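Long-range contacts in bluetongue virus COAT protein VP7 (Bluetongue virus, PDB 1BVP), which forms, as a homotrimer, the layer of 260 capsomers assembled on the VP3 scaffold of the bluetongue virus core, and takes part in binding the host cell surface: residues A[62-66]-A[316-320]; A[207-213]-A[229-235]; A[123-129]-A[247-251]. One frame throughout, in Å; residues are numbered along the deposited sequence.

Contact 1 (A[62-66]-A[316-320]); sequences FFMCL and LADVY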
loop_
_atom_site.group_PDB
_atom_site.type_symbol
_atom_site.label_atom_id
_atom_site.label_comp_id
_atom_site.label_asym_id
_atom_site.label_seq_id
_atom_site.Cartn_x
_atom_site.Cartn_y
_atom_site.Cartn_z
ATOM N N PHE A 62 25.882 12.678 -15.008
ATOM C CA PHE A 62 25.397 12.310 -13.696
ATOM C C PHE A 62 25.654 13.451 -12.709
ATOM O O PHE A 62 24.783 13.779 -11.888
ATOM C CB PHE A 62 26.042 11.036 -13.178
ATOM C CG PHE A 62 25.539 10.656 -11.821
ATOM C CD1 PHE A 62 24.250 10.144 -11.672
ATOM C CD2 PHE A 62 26.291 10.932 -10.683
ATOM C CE1 PHE A 62 23.710 9.924 -10.407
ATOM C CE2 PHE A 62 25.765 10.718 -9.410
ATOM C CZ PHE A 62 24.473 10.217 -9.267
ATOM N N PHE A 63 26.831 14.074 -12.789
ATOM C CA PHE A 63 27.127 15.179 -11.893
ATOM C C PHE A 63 26.184 16.332 -12.118
ATOM O O PHE A 63 25.851 17.047 -11.179
ATOM C CB PHE A 63 28.549 15.640 -12.043
ATOM C CG PHE A 63 29.558 14.624 -11.611
ATOM C CD1 PHE A 63 29.236 13.651 -10.664
ATOM C CD2 PHE A 63 30.845 14.636 -12.150
ATOM C CE1 PHE A 63 30.184 12.710 -10.262
ATOM C CE2 PHE A 63 31.793 13.697 -11.751
ATOM C CZ PHE A 63 31.469 12.733 -10.811
ATOM N N MET A 64 25.692 16.477 -13.350
ATOM C CA MET A 64 24.763 17.561 -13.661
ATOM C C MET A 64 23.452 17.270 -12.941
ATOM O O MET A 64 22.816 18.156 -12.393
ATOM C CB MET A 64 24.523 17.656 -15.169
ATOM C CG MET A 64 23.493 18.701 -15.506
ATOM S SD MET A 64 22.963 18.702 -17.189
ATOM C CE MET A 64 22.098 17.102 -17.381
ATOM N N CYS A 65 23.053 16.008 -12.953
ATOM C CA CYS A 65 21.835 15.592 -12.285
ATOM C C CYS A 65 21.971 15.744 -10.768
ATOM O O CYS A 65 21.054 16.261 -10.099
ATOM C CB CYS A 65 21.566 14.170 -12.647
ATOM S SG CYS A 65 20.954 14.038 -14.310
ATOM N N LEU A 66 23.124 15.334 -10.236
ATOM C CA LEU A 66 23.395 15.479 -8.814
ATOM C C LEU A 66 23.288 16.958 -8.421
ATOM O O LEU A 66 22.622 17.310 -7.443
ATOM C CB LEU A 66 24.775 14.935 -8.494
ATOM C CG LEU A 66 25.237 14.912 -7.029
ATOM C CD1 LEU A 66 24.180 14.359 -6.102
ATOM C CD2 LEU A 66 26.489 14.054 -6.949
ATOM N N LEU A 316 17.007 10.359 -8.789
ATOM C CA LEU A 316 18.456 10.343 -8.987
ATOM C C LEU A 316 19.000 8.914 -8.941
ATOM O O LEU A 316 19.952 8.584 -9.668
ATOM C CB LEU A 316 19.169 11.212 -7.964
ATOM C CG LEU A 316 20.687 11.363 -8.101
ATOM C CD1 LEU A 316 21.003 12.193 -9.326
ATOM C CD2 LEU A 316 21.252 12.084 -6.861
ATOM N N ALA A 317 18.370 8.045 -8.150
ATOM C CA ALA A 317 18.820 6.645 -8.067
ATOM C C ALA A 317 18.574 5.974 -9.394
ATOM O O ALA A 317 19.386 5.154 -9.846
ATOM C CB ALA A 317 18.116 5.909 -6.991
ATOM N N ASP A 318 17.446 6.294 -10.019
ATOM C CA ASP A 318 17.160 5.709 -11.327
ATOM C C ASP A 318 18.176 6.196 -12.357
ATOM O O ASP A 318 18.657 5.407 -13.169
ATOM C CB ASP A 318 15.777 6.075 -11.794
ATOM C CG ASP A 318 14.697 5.422 -10.979
ATOM O OD1 ASP A 318 14.909 4.306 -10.444
ATOM O OD2 ASP A 318 13.612 6.022 -10.939
ATOM N N VAL A 319 18.510 7.488 -12.316
ATOM C CA VAL A 319 19.505 8.033 -13.232
ATOM C C VAL A 319 20.826 7.303 -13.003
ATOM O O VAL A 319 21.470 6.872 -13.957
ATOM C CB VAL A 319 19.726 9.548 -13.028
ATOM C CG1 VAL A 319 20.941 10.008 -13.836
ATOM C CG2 VAL A 319 18.494 10.313 -13.471
ATOM N N TYR A 320 21.189 7.113 -11.734
ATOM C CA TYR A 320 22.425 6.423 -11.381
ATOM C C TYR A 320 22.434 5.060 -12.030
ATOM O O TYR A 320 23.445 4.586 -12.580
ATOM C CB TYR A 320 22.504 6.231 -9.872
ATOM C CG TYR A 320 23.804 5.604 -9.399
ATOM C CD1 TYR A 320 24.917 6.405 -9.084
ATOM C CD2 TYR A 320 23.933 4.210 -9.259
ATOM C CE1 TYR A 320 26.139 5.833 -8.632
ATOM C CE2 TYR A 320 25.150 3.629 -8.818
ATOM C CZ TYR A 320 26.239 4.450 -8.507
ATOM O OH TYR A 320 27.426 3.899 -8.067
#
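Phe-62 reaches across from helix 55-73 into a bay on helix 304-323 lined by Leu-316, Val-319 and Tyr-320. The two helix segments run antiparallel, at 175°, with their axes 10.4 Å apart, a separation spanned by side chains alone; no hydrogen bond crosses it. Phe-62 and Leu-316 share most of the bridging. The CB of Phe-62 itself meets nothing across the gap, but CG lies opposite the backbone N (chi1 -180°), which swings the ring over to the other helix, and contact begins with the ring atoms. CD1 meets Val-319 CG1 at 4.0 Å, close to the ring plane. CE1 comes next and touches Leu-316 CD1 at 3.7 Å, the leucine side chain crossing that of Phe-62 at about a right angle. At the far end CZ lies 3.8 Å from Tyr-320 CD1. The two rings form a T-shaped pair in which tyrosine supplies the edge and phenylalanine the face, with planes at 79°. Tyrosine suits this place because its ring can join the apolar layer while its OH bonds to Asp-275 OD2.

Cys-65, one turn on, is small enough to point straight at the other helix: its CB lies 3.9 Å from Leu-316 CD1, and its SG rests against Val-319 CG1. Leu-316 divides its methyls: CD1 goes to Phe-62 and Cys-65, CD2 to Leu-66 CD1 at 3.8 Å. Branched and aromatic residues thus interlock in a largely apolar, buried seam of the helical domain. Helix 276-286 packs on one flank, where Leu-281 touches Phe-62 and Ile-285 touches Leu-66, and helix 2-15 adds Cys-15 against Cys-65 and Met-12 against Val-319.

Contact 2 (A[207-213]-A[229-235]); sequences GVTVSVG and AALHVHN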
loop_
_atom_site.group_PDB
_atom_site.type_symbol
_atom_site.label_atom_id
_atom_site.label_comp_id
_atom_site.label_asym_id
_atom_site.label_seq_id
_atom_site.Cartn_x
_atom_site.Cartn_y
_atom_site.Cartn_z
ATOM N N GLY A 207 -27.470 -11.045 26.520
ATOM C CA GLY A 207 -28.288 -10.048 27.186
ATOM C C GLY A 207 -27.515 -8.793 27.481
ATOM O O GLY A 207 -28.111 -7.751 27.763
ATOM N N VAL A 208 -26.188 -8.905 27.446
ATOM C CA VAL A 208 -25.303 -7.767 27.681
ATOM C C VAL A 208 -25.472 -6.809 26.518
ATOM O O VAL A 208 -25.682 -7.240 25.370
ATOM C CB VAL A 208 -23.835 -8.198 27.703
ATOM C CG1 VAL A 208 -22.965 -7.037 28.148
ATOM C CG2 VAL A 208 -23.655 -9.367 28.632
ATOM N N THR A 209 -25.397 -5.516 26.803
ATOM C CA THR A 209 -25.527 -4.519 25.756
ATOM C C THR A 209 -24.437 -3.461 25.814
ATOM O O THR A 209 -23.868 -3.186 26.875
ATOM C CB THR A 209 -26.901 -3.785 25.782
ATOM O OG1 THR A 209 -27.009 -2.969 26.961
ATOM C CG2 THR A 209 -28.035 -4.774 25.705
ATOM N N VAL A 210 -24.128 -2.923 24.636
ATOM C CA VAL A 210 -23.156 -1.841 24.461
ATOM C C VAL A 210 -23.935 -0.779 23.676
ATOM O O VAL A 210 -24.707 -1.101 22.764
ATOM C CB VAL A 210 -21.905 -2.290 23.651
ATOM C CG1 VAL A 210 -20.962 -1.113 23.480
ATOM C CG2 VAL A 210 -21.175 -3.409 24.381
ATOM N N SER A 211 -23.851 0.465 24.111
ATOM C CA SER A 211 -24.565 1.513 23.413
ATOM C C SER A 211 -23.610 2.689 23.237
ATOM O O SER A 211 -22.709 2.922 24.081
ATOM C CB SER A 211 -25.823 1.924 24.182
ATOM O OG SER A 211 -25.489 2.733 25.301
ATOM N N VAL A 212 -23.753 3.369 22.102
ATOM C CA VAL A 212 -22.901 4.508 21.789
ATOM C C VAL A 212 -23.778 5.730 21.688
ATOM O O VAL A 212 -24.714 5.748 20.896
ATOM C CB VAL A 212 -22.129 4.308 20.458
ATOM C CG1 VAL A 212 -21.246 5.512 20.218
ATOM C CG2 VAL A 212 -21.258 3.027 20.511
ATOM N N GLY A 213 -23.498 6.737 22.515
ATOM C CA GLY A 213 -24.312 7.943 22.518
ATOM C C GLY A 213 -25.801 7.655 22.740
ATOM O O GLY A 213 -26.661 8.303 22.139
ATOM N N ALA A 229 -18.791 10.614 22.327
ATOM C CA ALA A 229 -20.075 10.068 22.773
ATOM C C ALA A 229 -19.841 8.961 23.785
ATOM O O ALA A 229 -18.887 8.196 23.660
ATOM C CB ALA A 229 -20.855 9.522 21.594
ATOM N N ALA A 230 -20.742 8.845 24.756
ATOM C CA ALA A 230 -20.612 7.831 25.805
ATOM C C ALA A 230 -20.711 6.395 25.310
ATOM O O ALA A 230 -21.617 6.020 24.542
ATOM C CB ALA A 230 -21.608 8.084 26.895
ATOM N N LEU A 231 -19.754 5.604 25.771
ATOM C CA LEU A 231 -19.642 4.191 25.430
ATOM C C LEU A 231 -20.134 3.489 26.684
ATOM O O LEU A 231 -19.390 3.330 27.664
ATOM C CB LEU A 231 -18.175 3.883 25.185
ATOM C CG LEU A 231 -17.900 2.671 24.345
ATOM C CD1 LEU A 231 -18.780 2.724 23.139
ATOM C CD2 LEU A 231 -16.463 2.750 23.944
ATOM N N HIS A 232 -21.389 3.070 26.638
ATOM C CA HIS A 232 -22.054 2.490 27.783
ATOM C C HIS A 232 -22.310 0.984 27.757
ATOM O O HIS A 232 -23.059 0.473 26.915
ATOM C CB HIS A 232 -23.361 3.252 27.950
ATOM C CG HIS A 232 -24.068 2.983 29.240
ATOM N ND1 HIS A 232 -23.653 3.518 30.444
ATOM C CD2 HIS A 232 -25.186 2.262 29.510
ATOM C CE1 HIS A 232 -24.488 3.143 31.398
ATOM N NE2 HIS A 232 -25.425 2.382 30.858
ATOM N N VAL A 233 -21.708 0.270 28.704
ATOM C CA VAL A 233 -21.909 -1.175 28.791
ATOM C C VAL A 233 -22.913 -1.494 29.912
ATOM O O VAL A 233 -22.890 -0.880 30.979
ATOM C CB VAL A 233 -20.602 -1.928 29.064
ATOM C CG1 VAL A 233 -20.765 -3.371 28.617
ATOM C CG2 VAL A 233 -19.424 -1.259 28.348
ATOM N N HIS A 234 -23.820 -2.423 29.642
ATOM C CA HIS A 234 -24.838 -2.819 30.601
ATOM C C HIS A 234 -25.010 -4.346 30.651
ATOM O O HIS A 234 -25.233 -4.997 29.615
ATOM C CB HIS A 234 -26.172 -2.154 30.232
ATOM C CG HIS A 234 -27.327 -2.554 31.100
ATOM N ND1 HIS A 234 -27.208 -2.759 32.462
ATOM C CD2 HIS A 234 -28.629 -2.791 30.796
ATOM C CE1 HIS A 234 -28.386 -3.107 32.961
ATOM N NE2 HIS A 234 -29.262 -3.134 31.971
ATOM N N ASN A 235 -24.858 -4.905 31.857
ATOM C CA ASN A 235 -25.039 -6.340 32.113
ATOM C C ASN A 235 -26.359 -6.536 32.865
ATOM O O ASN A 235 -26.400 -6.402 34.078
ATOM C CB ASN A 235 -23.913 -6.862 32.995
ATOM C CG ASN A 235 -24.055 -8.335 33.290
ATOM O OD1 ASN A 235 -24.846 -9.023 32.636
ATOM N ND2 ASN A 235 -23.299 -8.831 34.274
#
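The imidazole of His-234 has Thr-209 OG1 at its edge, near the ring plane, the two side chains lying side by side and pointing the same way. The ring of His-232 meets Ser-211 OG obliquely. Each hydroxyl sits between its own backbone N and carbonyl carbon (chi1 67° in Thr-209), a setting that brings OG1 to 3.5 Å from His-234 CB and Ser-211 OG to 3.4 Å from His-232 CB. The side chains of both histidines touch Arg-168, and His-232 ND1 is hydrogen-bonded to Asp-170 OD1.

These polar residues occupy one face of an antiparallel pair, the two inner strands of a four-stranded sheet in the beta-sandwich domain of VP7. Thr-209 with His-234 and Ser-211 with His-232 are the hydrogen-bonded pairs; Thr-209 N to His-234 O measures 2.9 Å.

The other face is apolar, and Val-210, Leu-231 and Val-233 on it are buried. Val-212 CG2 lies 3.6 Å from Leu-231 CD1, and both side chains rest on Trp-225. Val-210 CG2 packs against Val-233 CG1 at 4.3 Å, while Val-208 reaches Ala-241 and Val-243 of strand 241-252. At the end of the pair Gly-213, whose positive phi (55°) favours glycine, still gives its N to Ala-230 O at 2.9 Å.

Contact 3 (A[123-129]-A[247-251]); sequences RQPYGFF and VVFYI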
loop_
_atom_site.group_PDB
_atom_site.type_symbol
_atom_site.label_atom_id
_atom_site.label_comp_id
_atom_site.label_asym_id
_atom_site.label_seq_id
_atom_site.Cartn_x
_atom_site.Cartn_y
_atom_site.Cartn_z
ATOM N N ARG A 123 -6.180 6.484 7.856
ATOM C CA ARG A 123 -6.099 5.262 8.681
ATOM C C ARG A 123 -4.666 5.172 9.191
ATOM O O ARG A 123 -3.739 5.093 8.380
ATOM C CB ARG A 123 -6.266 3.986 7.868
ATOM C CG ARG A 123 -7.622 3.383 7.780
ATOM C CD ARG A 123 -7.527 2.077 6.943
ATOM N NE ARG A 123 -8.804 1.382 6.663
ATOM C CZ ARG A 123 -9.944 1.969 6.291
ATOM N NH1 ARG A 123 -10.055 3.296 6.146
ATOM N NH2 ARG A 123 -10.969 1.210 5.967
ATOM N N GLN A 124 -4.482 5.186 10.515
ATOM C CA GLN A 124 -3.158 5.064 11.129
ATOM C C GLN A 124 -2.734 3.585 11.087
ATOM O O GLN A 124 -3.568 2.686 11.086
ATOM C CB GLN A 124 -3.198 5.638 12.517
ATOM C CG GLN A 124 -3.699 7.046 12.470
ATOM C CD GLN A 124 -2.737 7.933 11.735
ATOM O OE1 GLN A 124 -1.531 7.911 12.002
ATOM N NE2 GLN A 124 -3.247 8.693 10.783
ATOM N N PRO A 125 -1.422 3.329 11.006
ATOM C CA PRO A 125 -0.786 2.000 10.920
ATOM C C PRO A 125 -0.752 1.008 12.064
ATOM O O PRO A 125 -0.781 -0.214 11.831
ATOM C CB PRO A 125 0.643 2.337 10.481
ATOM C CG PRO A 125 0.893 3.681 11.172
ATOM C CD PRO A 125 -0.422 4.425 11.041
ATOM N N TYR A 126 -0.587 1.512 13.285
ATOM C CA TYR A 126 -0.474 0.631 14.424
ATOM C C TYR A 126 -1.686 0.542 15.322
ATOM O O TYR A 126 -2.678 1.240 15.107
ATOM C CB TYR A 126 0.736 1.026 15.217
ATOM C CG TYR A 126 1.938 1.230 14.349
ATOM C CD1 TYR A 126 2.380 0.228 13.443
ATOM C CD2 TYR A 126 2.665 2.422 14.449
ATOM C CE1 TYR A 126 3.549 0.431 12.655
ATOM C CE2 TYR A 126 3.825 2.648 13.682
ATOM C CZ TYR A 126 4.268 1.665 12.795
ATOM O OH TYR A 126 5.432 1.975 12.110
ATOM N N GLY A 127 -1.599 -0.348 16.313
ATOM C CA GLY A 127 -2.693 -0.554 17.238
ATOM C C GLY A 127 -2.982 0.705 18.028
ATOM O O GLY A 127 -2.055 1.441 18.430
ATOM N N PHE A 128 -4.267 0.946 18.271
ATOM C CA PHE A 128 -4.669 2.125 19.010
ATOM C C PHE A 128 -3.979 2.238 20.368
ATOM O O PHE A 128 -3.710 3.335 20.847
ATOM C CB PHE A 128 -6.180 2.143 19.171
ATOM C CG PHE A 128 -6.688 3.415 19.769
ATOM C CD1 PHE A 128 -6.774 3.570 21.147
ATOM C CD2 PHE A 128 -7.075 4.462 18.966
ATOM C CE1 PHE A 128 -7.240 4.744 21.704
ATOM C CE2 PHE A 128 -7.545 5.648 19.524
ATOM C CZ PHE A 128 -7.628 5.782 20.894
ATOM N N PHE A 129 -3.688 1.098 20.987
ATOM C CA PHE A 129 -3.039 1.060 22.305
ATOM C C PHE A 129 -1.614 0.591 22.278
ATOM O O PHE A 129 -1.129 0.043 23.252
ATOM C CB PHE A 129 -3.799 0.151 23.263
ATOM C CG PHE A 129 -5.190 0.596 23.534
ATOM C CD1 PHE A 129 -5.432 1.652 24.421
ATOM C CD2 PHE A 129 -6.265 -0.012 22.877
ATOM C CE1 PHE A 129 -6.754 2.114 24.651
ATOM C CE2 PHE A 129 -7.566 0.424 23.095
ATOM C CZ PHE A 129 -7.815 1.499 23.985
ATOM N N VAL A 247 -10.470 -2.174 18.671
ATOM C CA VAL A 247 -10.322 -0.990 17.816
ATOM C C VAL A 247 -9.743 -1.555 16.507
ATOM O O VAL A 247 -8.519 -1.783 16.390
ATOM C CB VAL A 247 -9.372 0.089 18.398
ATOM C CG1 VAL A 247 -9.123 1.158 17.373
ATOM C CG2 VAL A 247 -9.990 0.732 19.615
ATOM N N VAL A 248 -10.630 -1.829 15.547
ATOM C CA VAL A 248 -10.201 -2.389 14.278
ATOM C C VAL A 248 -9.262 -1.469 13.477
ATOM O O VAL A 248 -8.320 -1.949 12.842
ATOM C CB VAL A 248 -11.359 -3.022 13.497
ATOM C CG1 VAL A 248 -12.630 -2.403 13.863
ATOM C CG2 VAL A 248 -11.101 -2.956 12.035
ATOM N N PHE A 249 -9.484 -0.157 13.567
ATOM C CA PHE A 249 -8.611 0.865 12.983
ATOM C C PHE A 249 -9.177 2.205 13.355
ATOM O O PHE A 249 -10.349 2.312 13.716
ATOM C CB PHE A 249 -8.437 0.758 11.462
ATOM C CG PHE A 249 -9.672 1.061 10.677
ATOM C CD1 PHE A 249 -10.573 0.050 10.355
ATOM C CD2 PHE A 249 -9.945 2.356 10.258
ATOM C CE1 PHE A 249 -11.739 0.331 9.626
ATOM C CE2 PHE A 249 -11.108 2.639 9.530
ATOM C CZ PHE A 249 -12.003 1.626 9.217
ATOM N N TYR A 250 -8.336 3.226 13.325
ATOM C CA TYR A 250 -8.792 4.574 13.641
ATOM C C TYR A 250 -8.182 5.563 12.634
ATOM O O TYR A 250 -7.217 5.212 11.941
ATOM C CB TYR A 250 -8.397 4.971 15.071
ATOM C CG TYR A 250 -6.904 5.122 15.328
ATOM C CD1 TYR A 250 -6.072 4.000 15.405
ATOM C CD2 TYR A 250 -6.332 6.385 15.547
ATOM C CE1 TYR A 250 -4.694 4.133 15.704
ATOM C CE2 TYR A 250 -4.963 6.532 15.854
ATOM C CZ TYR A 250 -4.165 5.401 15.938
ATOM O OH TYR A 250 -2.863 5.506 16.370
ATOM N N ILE A 251 -8.745 6.772 12.539
ATOM C CA ILE A 251 -8.217 7.780 11.622
ATOM C C ILE A 251 -7.840 9.068 12.352
ATOM O O ILE A 251 -8.541 9.512 13.255
ATOM C CB ILE A 251 -9.192 8.151 10.460
ATOM C CG1 ILE A 251 -10.413 8.856 11.019
ATOM C CG2 ILE A 251 -9.558 6.928 9.589
ATOM C CD1 ILE A 251 -11.485 9.009 10.014
#
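Tyr-250 is a flat wedge on strand 241-252 of the beta-sandwich, and the loop 123-129 curls round it. Its CG is held between backbone N and carbonyl carbon (chi1 66°), which swings the ring toward the loop. Gln-124 fills one side: its CB makes a CH-pi contact, 3.9 Å from the centroid of the Tyr-250 ring. On the opposite face Phe-128 comes edge-on in a T-shaped pair, its CD2 3.7 Å from Tyr-250 CG with the planes at 78°, while Tyr-126 O lies at the edge of the Tyr-250 ring, nearest CE1. A flat aromatic ring suits this place, gripped on both faces. Phe-128 also fits over Val-247, whose CG1 meets its CB at 3.6 Å.

At the other end of the loop, the guanidinium of Arg-123 lies flat over the Phe-249 ring, with CZ 3.8 Å from the centroid and the planes 14° apart, both a stack and a cation-pi contact. Arginine suits this place: while one face is stacked, NH2 still makes a hydrogen bond to Tyr-126 OH of the third subunit. Beside the non-hydrogen-bonded pair of Arg-123 with Ile-251, Gln-124 N donates to Tyr-250 O at 3.1 Å.

The three contacts are spread along an elongated subunit. Contact 1 lies in the helical domain, built from the two ends of the chain, and contacts 2 and 3 lie in the beta domain inserted between them, on the other side of the chain's centre. The centres of contacts 1 and 2 are about 60 Å apart and those of contacts 1 and 3 about 39 Å, too far apart to meet. Contacts 2 and 3 are closer, about 21 Å between centres and about 8 Å between nearest atoms; strand 241-252 follows strand 231-234. Contact 3 reaches both neighbouring subunits, contact 1 one of them, only through Asp-318 on its outer side, and contact 2 neither.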